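Prolyl-ACP dehydrogenase (Oscillatoria sp., PDB 4IRN) is an FAD-dependent oxidase with the acyl-CoA dehydrogenase fold that oxidises a prolyl group carried on an acyl carrier protein in the biosynthesis of the cyanotoxin anatoxin-a. Local coordinates at residues A158-T163 and I204-I209; N320-M325 and I372-A377; Y337-M342 and L351-A356. All coordinates share one frame; numbering follows the deposited sequence.

Contact 1 comes first along the chain and joins two neighbouring strands, 158-161 and 202-208, in the family's middle domain. Contacts 2 and 3 follow in the C-terminal domain, where both pair helix 316-344 with helix 350-375; contact 3 is nested inside the loop closed by contact 2, nearer the turn of the helical hairpin. Their centres lie about 28 Å apart, and contact 3 is about 24 Å from contact 1, centre to centre. Contacts 1 and 2 are about 41 Å apart between centres, on opposite sides of the chain's centre, and each meets a different FAD. One subunit therefore helps to build at least two cofactor sites, consistent with FAD sites built between subunits of the four-chain assembly.

Contact 1: A158-T163 and I204-I209; sequences ASHAAT and IIFATI. With FAD (flavin-adenine dinucleotide), chain I.
Strand 158-161 and residues 204-208 of strand 202-208 run parallel, 14° apart in direction. Ile204 N is bonded to Ser159 O at 2.8 Å. Ala161 N in turn reaches Ile204 O (2.8 Å), and Phe206 N reaches Ala161 O (3.1 Å). N-H...O angles all above 160° mark these as nearly straight bonds. His160 and Ile204 share one face of the sheet, Ala161 and Ile205 the other. With CG of His160 anti to the backbone N, its imidazole leans back toward the second strand, and NE2 comes 3.1 Å from CE1 of Phe206. The two rings meet obliquely. Beside them, CB of Ala162 packs 3.7 Å from CD1 of Phe206, while Phe272 on helix 268-282 meets Phe206 edge to face.

The opposite edge of strand 158-161 is taken by the flavin. His160 O accepts the hydrogen of FAD N3 (2.6 Å), and the N-H groups of Ala162 and Thr163 (N to O2 2.8 Å for Thr163) both grip FAD O2. Donors and acceptors thus match the pyrimidine end of the isoalloxazine through main-chain atoms. Such an edge strand, bonded to its neighbour on one side and to the flavin on the other, belongs to the FAD site of the acyl-CoA dehydrogenase middle domain.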
loop_
_atom_site.group_PDB
_atom_site.type_symbol
_atom_site.label_atom_id
_atom_site.label_comp_id
_atom_site.label_asym_id
_atom_site.label_seq_id
_atom_site.Cartn_x
_atom_site.Cartn_y
_atom_site.Cartn_z
ATOM N N ALA A 158 -3.456 30.627 24.875
ATOM C CA ALA A 158 -2.216 30.946 24.192
ATOM C C ALA A 158 -2.172 30.422 22.752
ATOM O O ALA A 158 -2.814 29.420 22.424
ATOM C CB ALA A 158 -1.019 30.455 24.993
ATOM N N SER A 159 -1.439 31.147 21.897
ATOM C CA SER A 159 -1.228 30.847 20.494
ATOM C C SER A 159 0.260 30.769 20.217
ATOM O O SER A 159 1.057 31.455 20.864
ATOM C CB SER A 159 -1.866 31.915 19.613
ATOM O OG SER A 159 -3.266 31.721 19.521
ATOM N N HIS A 160 0.627 29.907 19.270
ATOM C CA HIS A 160 1.992 29.691 18.828
ATOM C C HIS A 160 2.028 30.151 17.369
ATOM O O HIS A 160 1.397 29.523 16.517
ATOM C CB HIS A 160 2.360 28.200 18.994
ATOM C CG HIS A 160 3.701 27.803 18.449
ATOM N ND1 HIS A 160 3.827 27.353 17.138
ATOM C CD2 HIS A 160 4.915 27.793 19.031
ATOM C CE1 HIS A 160 5.108 27.076 16.980
ATOM N NE2 HIS A 160 5.800 27.328 18.084
ATOM N N ALA A 161 2.679 31.303 17.099
ATOM C CA ALA A 161 2.789 31.869 15.750
ATOM C C ALA A 161 4.228 31.826 15.259
ATOM O O ALA A 161 5.062 32.647 15.662
ATOM C CB ALA A 161 2.245 33.286 15.711
ATOM N N ALA A 162 4.520 30.810 14.415
ATOM C CA ALA A 162 5.842 30.564 13.845
ATOM C C ALA A 162 5.822 30.533 12.335
ATOM O O ALA A 162 6.660 31.183 11.725
ATOM C CB ALA A 162 6.418 29.275 14.389
ATOM N N THR A 163 4.867 29.800 11.729
ATOM C CA THR A 163 4.740 29.653 10.267
ATOM C C THR A 163 4.421 30.975 9.540
ATOM O O THR A 163 3.754 31.833 10.108
ATOM C CB THR A 163 3.741 28.531 9.921
ATOM O OG1 THR A 163 3.882 28.175 8.549
ATOM C CG2 THR A 163 2.306 28.929 10.160
ATOM N N ILE A 204 2.893 33.459 21.436
ATOM C CA ILE A 204 4.279 32.981 21.404
ATOM C C ILE A 204 4.744 33.169 19.947
ATOM O O ILE A 204 4.329 32.422 19.061
ATOM C CB ILE A 204 4.424 31.516 21.930
ATOM C CG1 ILE A 204 3.781 31.303 23.338
ATOM C CG2 ILE A 204 5.867 31.007 21.872
ATOM C CD1 ILE A 204 4.293 32.174 24.507
ATOM N N ILE A 205 5.553 34.189 19.706
ATOM C CA ILE A 205 6.003 34.581 18.372
ATOM C C ILE A 205 7.476 34.310 18.097
ATOM O O ILE A 205 8.336 34.695 18.876
ATOM C CB ILE A 205 5.579 36.048 18.072
ATOM C CG1 ILE A 205 4.081 36.247 18.428
ATOM C CG2 ILE A 205 5.953 36.484 16.659
ATOM C CD1 ILE A 205 3.269 37.228 17.664
ATOM N N PHE A 206 7.747 33.669 16.951
ATOM C CA PHE A 206 9.089 33.333 16.475
ATOM C C PHE A 206 9.514 34.358 15.440
ATOM O O PHE A 206 8.906 34.450 14.380
ATOM C CB PHE A 206 9.136 31.883 15.949
ATOM C CG PHE A 206 9.108 30.882 17.084
ATOM C CD1 PHE A 206 7.898 30.439 17.620
ATOM C CD2 PHE A 206 10.288 30.394 17.630
ATOM C CE1 PHE A 206 7.875 29.544 18.700
ATOM C CE2 PHE A 206 10.262 29.486 18.698
ATOM C CZ PHE A 206 9.056 29.065 19.225
ATOM N N ALA A 207 10.509 35.176 15.782
ATOM C CA ALA A 207 11.028 36.259 14.937
ATOM C C ALA A 207 12.561 36.191 14.793
ATOM O O ALA A 207 13.191 35.304 15.368
ATOM C CB ALA A 207 10.607 37.611 15.514
ATOM N N THR A 208 13.153 37.116 14.012
ATOM C CA THR A 208 14.603 37.185 13.800
ATOM C C THR A 208 15.178 38.567 14.130
ATOM O O THR A 208 14.599 39.583 13.744
ATOM C CB THR A 208 15.013 36.603 12.422
ATOM O OG1 THR A 208 16.437 36.522 12.337
ATOM C CG2 THR A 208 14.452 37.389 11.232
ATOM N N ILE A 209 16.302 38.599 14.868
ATOM C CA ILE A 209 16.971 39.859 15.223
ATOM C C ILE A 209 17.729 40.426 14.011
ATOM O O ILE A 209 17.808 41.645 13.846
ATOM C CB ILE A 209 17.851 39.763 16.494
ATOM C CG1 ILE A 209 18.820 38.557 16.439
ATOM C CG2 ILE A 209 16.976 39.742 17.740
ATOM C CD1 ILE A 209 20.094 38.702 17.231
HETATM P PA FAD I . 4.759 23.908 2.485
HETATM O O1A FAD I . 5.677 23.965 3.642
HETATM O O2A FAD I . 4.507 25.111 1.590
HETATM O O5B FAD I . 5.252 22.804 1.471
HETATM C C5B FAD I . 4.454 22.473 0.323
HETATM C C4B FAD I . 4.520 20.983 0.120
HETATM O O4B FAD I . 5.847 20.617 -0.290
HETATM C C3B FAD I . 4.156 20.141 1.344
HETATM O O3B FAD I . 3.028 19.334 1.041
HETATM C C2B FAD I . 5.410 19.313 1.673
HETATM O O2B FAD I . 5.087 17.931 1.689
HETATM C C1B FAD I . 6.363 19.564 0.503
HETATM N N9A FAD I . 7.729 19.900 0.904
HETATM C C8A FAD I . 8.182 21.117 1.340
HETATM N N7A FAD I . 9.447 21.121 1.689
HETATM C C5A FAD I . 9.858 19.820 1.469
HETATM C C6A FAD I . 11.100 19.163 1.656
HETATM N N6A FAD I . 12.198 19.765 2.118
HETATM N N1A FAD I . 11.167 17.848 1.354
HETATM C C2A FAD I . 10.074 17.241 0.885
HETATM N N3A FAD I . 8.863 17.758 0.656
HETATM C C4A FAD I . 8.811 19.053 0.976
HETATM N N1 FAD I . 1.743 27.006 12.329
HETATM C C2 FAD I . 2.088 27.788 13.407
HETATM O O2 FAD I . 3.178 28.358 13.448
HETATM N N3 FAD I . 1.193 27.968 14.460
HETATM C C4 FAD I . -0.064 27.421 14.541
HETATM O O4 FAD I . -0.770 27.651 15.523
HETATM C C4X FAD I . -0.440 26.594 13.393
HETATM N N5 FAD I . -1.642 26.062 13.379
HETATM C C5X FAD I . -2.012 25.331 12.250
HETATM C C6 FAD I . -3.287 24.757 12.223
HETATM C C7 FAD I . -3.715 23.999 11.139
HETATM C C7M FAD I . -5.060 23.321 11.188
HETATM C C8 FAD I . -2.853 23.824 10.034
HETATM C C8M FAD I . -3.261 23.008 8.837
HETATM C C9 FAD I . -1.593 24.408 10.051
HETATM C C9A FAD I . -1.146 25.152 11.138
HETATM N N10 FAD I . 0.147 25.747 11.194
HETATM C C10 FAD I . 0.534 26.451 12.306
HETATM C "C1'" FAD I . 1.026 25.666 10.005
HETATM C "C2'" FAD I . 1.431 24.220 9.756
HETATM O "O2'" FAD I . 2.458 23.801 10.650
HETATM C "C3'" FAD I . 1.829 24.021 8.294
HETATM O "O3'" FAD I . 0.882 23.163 7.662
HETATM C "C4'" FAD I . 3.238 23.461 8.089
HETATM O "O4'" FAD I . 4.201 24.343 8.673
HETATM C "C5'" FAD I . 3.552 23.149 6.638
HETATM O "O5'" FAD I . 3.616 24.358 5.863
HETATM P P FAD I . 2.794 24.470 4.487
HETATM O O1P FAD I . 1.460 23.830 4.589
HETATM O O2P FAD I . 2.946 25.962 4.318
HETATM O O3P FAD I . 3.343 23.659 3.221
#

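Contact 2: N320-M325 and I372-A377; sequences NKLVEM and IEIHGA. With FAD (flavin-adenine dinucleotide), chain J.
The carboxylate of Glu373 is the flat group that carries the polar part of this contact. Lys321 NZ meets Glu373 OE1 at 2.5 Å, on its anti side and 34° out of the carboxylate plane, the lysine coming in roughly perpendicular to the glutamate chain. The other oxygen, OE2, is salt-bridged to Lys397 of the second subunit. Lys321 runs almost straight to CE and then bends at chi4 (-39°), which turns the ammonium group onto OE1; NZ also has a long, weak ion pair with Glu404 of the second subunit.

Alongside this bridge the helices meet through Ile374. Its CD1 lies 3.8 Å from Lys321 CB and 3.8 Å from Leu322 CD2, with Met325 SD a little farther off at 4.1 Å. The lysine chain and Ile374 lie antiparallel side by side, CD resting 3.8 Å from CG1.

Just beyond, Gly376 has a positive phi (71°) and no CB, so the FAD phosphate can come up to its CA, and Ala377 N donates to FAD O1P at 3.0 Å. With a lysine on each oxygen, Glu373 probably carries a negative charge: one bridge joins the two helices, the other joins Glu373 to Lys397 of the second subunit beside a shared FAD site.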
loop_
_atom_site.group_PDB
_atom_site.type_symbol
_atom_site.label_atom_id
_atom_site.label_comp_id
_atom_site.label_asym_id
_atom_site.label_seq_id
_atom_site.Cartn_x
_atom_site.Cartn_y
_atom_site.Cartn_z
ATOM N N ASN A 320 -11.316 -7.729 7.890
ATOM C CA ASN A 320 -9.917 -7.350 7.724
ATOM C C ASN A 320 -9.702 -5.881 7.988
ATOM O O ASN A 320 -8.647 -5.515 8.493
ATOM C CB ASN A 320 -9.375 -7.764 6.342
ATOM C CG ASN A 320 -7.874 -7.729 6.247
ATOM O OD1 ASN A 320 -7.165 -8.055 7.192
ATOM N ND2 ASN A 320 -7.361 -7.352 5.095
ATOM N N LYS A 321 -10.718 -5.048 7.701
ATOM C CA LYS A 321 -10.651 -3.598 7.953
ATOM C C LYS A 321 -10.562 -3.337 9.448
ATOM O O LYS A 321 -9.913 -2.390 9.874
ATOM C CB LYS A 321 -11.860 -2.863 7.370
ATOM C CG LYS A 321 -11.886 -2.840 5.872
ATOM C CD LYS A 321 -13.279 -2.530 5.361
ATOM C CE LYS A 321 -13.340 -2.298 3.871
ATOM N NZ LYS A 321 -12.178 -1.548 3.340
ATOM N N LEU A 322 -11.201 -4.211 10.235
ATOM C CA LEU A 322 -11.168 -4.139 11.688
ATOM C C LEU A 322 -9.876 -4.711 12.272
ATOM O O LEU A 322 -9.386 -4.199 13.261
ATOM C CB LEU A 322 -12.424 -4.760 12.310
ATOM C CG LEU A 322 -13.688 -4.027 11.908
ATOM C CD1 LEU A 322 -14.861 -4.929 11.924
ATOM C CD2 LEU A 322 -13.888 -2.802 12.750
ATOM N N VAL A 323 -9.278 -5.708 11.613
ATOM C CA VAL A 323 -7.977 -6.302 11.962
ATOM C C VAL A 323 -6.896 -5.229 11.707
ATOM O O VAL A 323 -6.034 -5.021 12.566
ATOM C CB VAL A 323 -7.716 -7.631 11.195
ATOM C CG1 VAL A 323 -6.318 -8.173 11.485
ATOM C CG2 VAL A 323 -8.769 -8.687 11.538
ATOM N N GLU A 324 -7.002 -4.488 10.576
ATOM C CA GLU A 324 -6.075 -3.395 10.237
ATOM C C GLU A 324 -6.212 -2.225 11.221
ATOM O O GLU A 324 -5.207 -1.643 11.632
ATOM C CB GLU A 324 -6.262 -2.915 8.787
ATOM C CG GLU A 324 -5.762 -3.892 7.730
ATOM C CD GLU A 324 -4.269 -4.166 7.679
ATOM O OE1 GLU A 324 -3.474 -3.271 8.048
ATOM O OE2 GLU A 324 -3.892 -5.270 7.225
ATOM N N MET A 325 -7.459 -1.922 11.636
ATOM C CA MET A 325 -7.760 -0.883 12.627
ATOM C C MET A 325 -7.131 -1.243 13.975
ATOM O O MET A 325 -6.582 -0.365 14.641
ATOM C CB MET A 325 -9.279 -0.665 12.775
ATOM C CG MET A 325 -9.870 0.236 11.709
ATOM S SD MET A 325 -11.672 0.366 11.814
ATOM C CE MET A 325 -11.817 1.746 12.850
ATOM N N ILE A 372 -15.839 4.439 7.657
ATOM C CA ILE A 372 -16.845 4.903 6.703
ATOM C C ILE A 372 -17.174 3.748 5.725
ATOM O O ILE A 372 -18.348 3.533 5.401
ATOM C CB ILE A 372 -16.379 6.206 5.982
ATOM C CG1 ILE A 372 -16.251 7.384 6.982
ATOM C CG2 ILE A 372 -17.318 6.576 4.800
ATOM C CD1 ILE A 372 -15.378 8.518 6.531
ATOM N N GLU A 373 -16.136 2.994 5.290
ATOM C CA GLU A 373 -16.278 1.859 4.372
ATOM C C GLU A 373 -17.131 0.744 4.967
ATOM O O GLU A 373 -18.047 0.282 4.296
ATOM C CB GLU A 373 -14.914 1.323 3.932
ATOM C CG GLU A 373 -14.196 2.210 2.926
ATOM C CD GLU A 373 -12.703 1.964 2.797
ATOM O OE1 GLU A 373 -12.195 0.971 3.370
ATOM O OE2 GLU A 373 -12.031 2.781 2.128
ATOM N N ILE A 374 -16.855 0.344 6.230
ATOM C CA ILE A 374 -17.595 -0.691 6.978
ATOM C C ILE A 374 -19.104 -0.357 7.048
ATOM O O ILE A 374 -19.931 -1.248 6.864
ATOM C CB ILE A 374 -16.950 -0.920 8.391
ATOM C CG1 ILE A 374 -15.559 -1.576 8.274
ATOM C CG2 ILE A 374 -17.851 -1.727 9.338
ATOM C CD1 ILE A 374 -14.610 -1.266 9.405
ATOM N N HIS A 375 -19.441 0.931 7.283
ATOM C CA HIS A 375 -20.823 1.428 7.376
ATOM C C HIS A 375 -21.540 1.594 6.017
ATOM O O HIS A 375 -22.765 1.724 5.992
ATOM C CB HIS A 375 -20.884 2.728 8.196
ATOM C CG HIS A 375 -20.609 2.536 9.654
ATOM N ND1 HIS A 375 -19.332 2.288 10.121
ATOM C CD2 HIS A 375 -21.451 2.609 10.707
ATOM C CE1 HIS A 375 -19.442 2.196 11.433
ATOM N NE2 HIS A 375 -20.693 2.392 11.832
ATOM N N GLY A 376 -20.782 1.556 4.918
ATOM C CA GLY A 376 -21.322 1.715 3.573
ATOM C C GLY A 376 -21.761 3.142 3.313
ATOM O O GLY A 376 -21.123 4.080 3.803
ATOM N N ALA A 377 -22.868 3.322 2.556
ATOM C CA ALA A 377 -23.424 4.654 2.245
ATOM C C ALA A 377 -23.824 5.386 3.516
ATOM O O ALA A 377 -23.742 6.611 3.570
ATOM C CB ALA A 377 -24.626 4.526 1.334
HETATM P PA FAD J . -24.326 -2.662 2.966
HETATM O O1A FAD J . -25.058 -3.744 2.264
HETATM O O2A FAD J . -24.952 -2.059 4.233
HETATM O O5B FAD J . -22.820 -3.094 3.261
HETATM C C5B FAD J . -22.255 -2.999 4.584
HETATM C C4B FAD J . -20.788 -3.243 4.365
HETATM O O4B FAD J . -20.541 -4.657 4.293
HETATM C C3B FAD J . -20.258 -2.611 3.079
HETATM O O3B FAD J . -19.230 -1.680 3.382
HETATM C C2B FAD J . -19.769 -3.775 2.207
HETATM O O2B FAD J . -18.415 -3.536 1.863
HETATM C C1B FAD J . -19.817 -4.997 3.126
HETATM N N9A FAD J . -20.444 -6.169 2.524
HETATM C C8A FAD J . -21.788 -6.421 2.393
HETATM N N7A FAD J . -22.073 -7.526 1.746
HETATM C C5A FAD J . -20.824 -8.049 1.427
HETATM C C6A FAD J . -20.430 -9.221 0.739
HETATM N N6A FAD J . -21.277 -10.077 0.171
HETATM N N1A FAD J . -19.103 -9.454 0.617
HETATM C C2A FAD J . -18.248 -8.573 1.136
HETATM N N3A FAD J . -18.505 -7.440 1.791
HETATM C C4A FAD J . -19.816 -7.227 1.909
HETATM N N1 FAD J . -29.406 3.250 -4.648
HETATM C C2 FAD J . -30.485 3.272 -5.526
HETATM O O2 FAD J . -31.186 2.280 -5.711
HETATM N N3 FAD J . -30.800 4.426 -6.208
HETATM C C4 FAD J . -30.121 5.616 -6.115
HETATM O O4 FAD J . -30.491 6.587 -6.774
HETATM C C4X FAD J . -28.983 5.601 -5.182
HETATM N N5 FAD J . -28.304 6.716 -5.013
HETATM C C5X FAD J . -27.255 6.704 -4.095
HETATM C C6 FAD J . -26.517 7.876 -3.918
HETATM C C7 FAD J . -25.453 7.939 -3.027
HETATM C C7M FAD J . -24.655 9.216 -2.910
HETATM C C8 FAD J . -25.118 6.793 -2.271
HETATM C C8M FAD J . -23.981 6.808 -1.280
HETATM C C9 FAD J . -25.853 5.625 -2.443
HETATM C C9A FAD J . -26.916 5.552 -3.346
HETATM N N10 FAD J . -27.683 4.374 -3.554
HETATM C C10 FAD J . -28.702 4.364 -4.472
HETATM C "C1'" FAD J . -27.411 3.190 -2.712
HETATM C "C2'" FAD J . -26.010 2.656 -2.978
HETATM O "O2'" FAD J . -25.989 1.868 -4.166
HETATM C "C3'" FAD J . -25.480 1.886 -1.768
HETATM O "O3'" FAD J . -24.391 2.573 -1.154
HETATM C "C4'" FAD J . -25.105 0.430 -2.045
HETATM O "O4'" FAD J . -26.319 -0.220 -2.420
HETATM C "C5'" FAD J . -24.505 -0.233 -0.821
HETATM O "O5'" FAD J . -25.379 0.185 0.249
HETATM P P FAD J . -25.079 -0.191 1.729
HETATM O O1P FAD J . -23.945 0.559 2.306
HETATM O O2P FAD J . -26.510 -0.164 2.230
HETATM O O3P FAD J . -24.497 -1.679 1.760
#

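Contact 3: Y337-M342 and L351-A356; sequences YKVAWM and LEASMA
Two long helices, 316-344 and 350-375, form an antiparallel hairpin in the C-terminal helical domain of the acyl-CoA dehydrogenase fold, and Val339 and Glu352 meet close to its turn. The segment axes approach to 9.2 Å at an angle of 156°, and no hydrogen bond spans them.

Val339 is the buried side chain on its helix in this contact. Its CG2 sits 3.8 Å from Glu352 CB and 4.1 Å from Ala356 CB. CG2 thus lies toward Ala356 and the Glu352 backbone, whereas CG1 is turned more loosely toward Ala353, 4.4 Å from its CB. Phe282 of helix 268-282 also touches Val339.

One turn on from Val339, Met342 meets the Glu352 side chain. SD lies 3.6 Å from Glu352 CD, and the bend at chi3 (83°) lays CE over toward OE1, 3.9 Å away. On the glutamate, the bend at chi2 (77°) folds the carboxylate back beside Met342 SD. Separately, Glu352 CG lies 4.3 Å from Lys338 CG.

Lys338 NZ stays 4.8 Å from Glu352 OE2, too far for a salt bridge, and has a long, weak ion pair with Glu330 of the third subunit. Attraction between Lys338 and Glu352 is therefore probably diffuse, and the evidence points to packing of Val339 and Met342 against Glu352 and the neighbouring alanines as the main link between the segments.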
loop_
_atom_site.group_PDB
_atom_site.type_symbol
_atom_site.label_atom_id
_atom_site.label_comp_id
_atom_site.label_asym_id
_atom_site.label_seq_id
_atom_site.Cartn_x
_atom_site.Cartn_y
_atom_site.Cartn_z
ATOM N N TYR A 337 3.531 5.959 23.803
ATOM C CA TYR A 337 4.126 5.577 25.079
ATOM C C TYR A 337 5.629 5.554 25.161
ATOM O O TYR A 337 6.167 5.709 26.251
ATOM C CB TYR A 337 3.418 4.376 25.720
ATOM C CG TYR A 337 1.973 4.734 25.989
ATOM C CD1 TYR A 337 1.644 5.703 26.926
ATOM C CD2 TYR A 337 0.941 4.198 25.221
ATOM C CE1 TYR A 337 0.346 6.154 27.078
ATOM C CE2 TYR A 337 -0.380 4.609 25.408
ATOM C CZ TYR A 337 -0.668 5.571 26.357
ATOM O OH TYR A 337 -1.955 5.975 26.553
ATOM N N LYS A 338 6.313 5.467 24.013
ATOM C CA LYS A 338 7.771 5.543 23.946
ATOM C C LYS A 338 8.214 7.004 24.205
ATOM O O LYS A 338 9.085 7.235 25.044
ATOM C CB LYS A 338 8.300 5.010 22.589
ATOM C CG LYS A 338 9.799 5.182 22.377
ATOM C CD LYS A 338 10.672 3.992 22.781
ATOM C CE LYS A 338 12.140 4.334 22.629
ATOM N NZ LYS A 338 12.871 3.395 21.734
ATOM N N VAL A 339 7.613 7.969 23.474
ATOM C CA VAL A 339 7.869 9.410 23.593
ATOM C C VAL A 339 7.559 9.879 25.022
ATOM O O VAL A 339 8.373 10.585 25.626
ATOM C CB VAL A 339 7.077 10.236 22.542
ATOM C CG1 VAL A 339 7.370 11.724 22.669
ATOM C CG2 VAL A 339 7.394 9.781 21.136
ATOM N N ALA A 340 6.384 9.467 25.556
ATOM C CA ALA A 340 5.923 9.777 26.908
ATOM C C ALA A 340 6.945 9.335 27.947
ATOM O O ALA A 340 7.269 10.119 28.834
ATOM C CB ALA A 340 4.569 9.126 27.177
ATOM N N TRP A 341 7.509 8.122 27.791
ATOM C CA TRP A 341 8.524 7.572 28.688
ATOM C C TRP A 341 9.821 8.388 28.601
ATOM O O TRP A 341 10.334 8.831 29.632
ATOM C CB TRP A 341 8.792 6.088 28.363
ATOM C CG TRP A 341 9.735 5.419 29.322
ATOM C CD1 TRP A 341 9.412 4.840 30.513
ATOM C CD2 TRP A 341 11.160 5.309 29.193
ATOM N NE1 TRP A 341 10.544 4.352 31.125
ATOM C CE2 TRP A 341 11.632 4.632 30.340
ATOM C CE3 TRP A 341 12.090 5.715 28.215
ATOM C CZ2 TRP A 341 12.986 4.332 30.531
ATOM C CZ3 TRP A 341 13.435 5.425 28.411
ATOM C CH2 TRP A 341 13.869 4.741 29.558
ATOM N N MET A 342 10.331 8.599 27.376
ATOM C CA MET A 342 11.559 9.346 27.100
ATOM C C MET A 342 11.538 10.765 27.652
ATOM O O MET A 342 12.505 11.178 28.295
ATOM C CB MET A 342 11.837 9.372 25.599
ATOM C CG MET A 342 12.334 8.059 25.060
ATOM S SD MET A 342 12.897 8.261 23.368
ATOM C CE MET A 342 14.548 8.881 23.660
ATOM N N LEU A 351 13.391 12.608 17.293
ATOM C CA LEU A 351 13.255 11.499 16.344
ATOM C C LEU A 351 12.005 10.677 16.672
ATOM O O LEU A 351 11.238 10.366 15.772
ATOM C CB LEU A 351 14.516 10.602 16.378
ATOM C CG LEU A 351 14.455 9.229 15.672
ATOM C CD1 LEU A 351 14.307 9.372 14.158
ATOM C CD2 LEU A 351 15.665 8.398 16.016
ATOM N N GLU A 352 11.802 10.348 17.958
ATOM C CA GLU A 352 10.673 9.551 18.425
ATOM C C GLU A 352 9.345 10.283 18.289
ATOM O O GLU A 352 8.339 9.646 17.984
ATOM C CB GLU A 352 10.908 9.041 19.849
ATOM C CG GLU A 352 11.970 7.951 19.932
ATOM C CD GLU A 352 13.432 8.369 19.842
ATOM O OE1 GLU A 352 13.729 9.582 19.956
ATOM O OE2 GLU A 352 14.288 7.472 19.672
ATOM N N ALA A 353 9.342 11.613 18.488
ATOM C CA ALA A 353 8.152 12.460 18.357
ATOM C C ALA A 353 7.749 12.571 16.890
ATOM O O ALA A 353 6.554 12.580 16.588
ATOM C CB ALA A 353 8.424 13.840 18.928
ATOM N N SER A 354 8.749 12.636 15.982
ATOM C CA SER A 354 8.544 12.729 14.538
ATOM C C SER A 354 7.975 11.433 13.990
ATOM O O SER A 354 7.071 11.476 13.161
ATOM C CB SER A 354 9.841 13.092 13.832
ATOM O OG SER A 354 10.321 14.351 14.278
ATOM N N MET A 355 8.478 10.279 14.485
ATOM C CA MET A 355 8.007 8.939 14.110
ATOM C C MET A 355 6.561 8.740 14.574
ATOM O O MET A 355 5.751 8.178 13.827
ATOM C CB MET A 355 8.904 7.854 14.718
ATOM C CG MET A 355 10.261 7.760 14.060
ATOM S SD MET A 355 11.293 6.456 14.755
ATOM C CE MET A 355 10.701 5.102 13.871
ATOM N N ALA A 356 6.241 9.226 15.798
ATOM C CA ALA A 356 4.911 9.153 16.389
ATOM C C ALA A 356 3.913 9.981 15.577
ATOM O O ALA A 356 2.873 9.459 15.183
ATOM C CB ALA A 356 4.947 9.633 17.831
#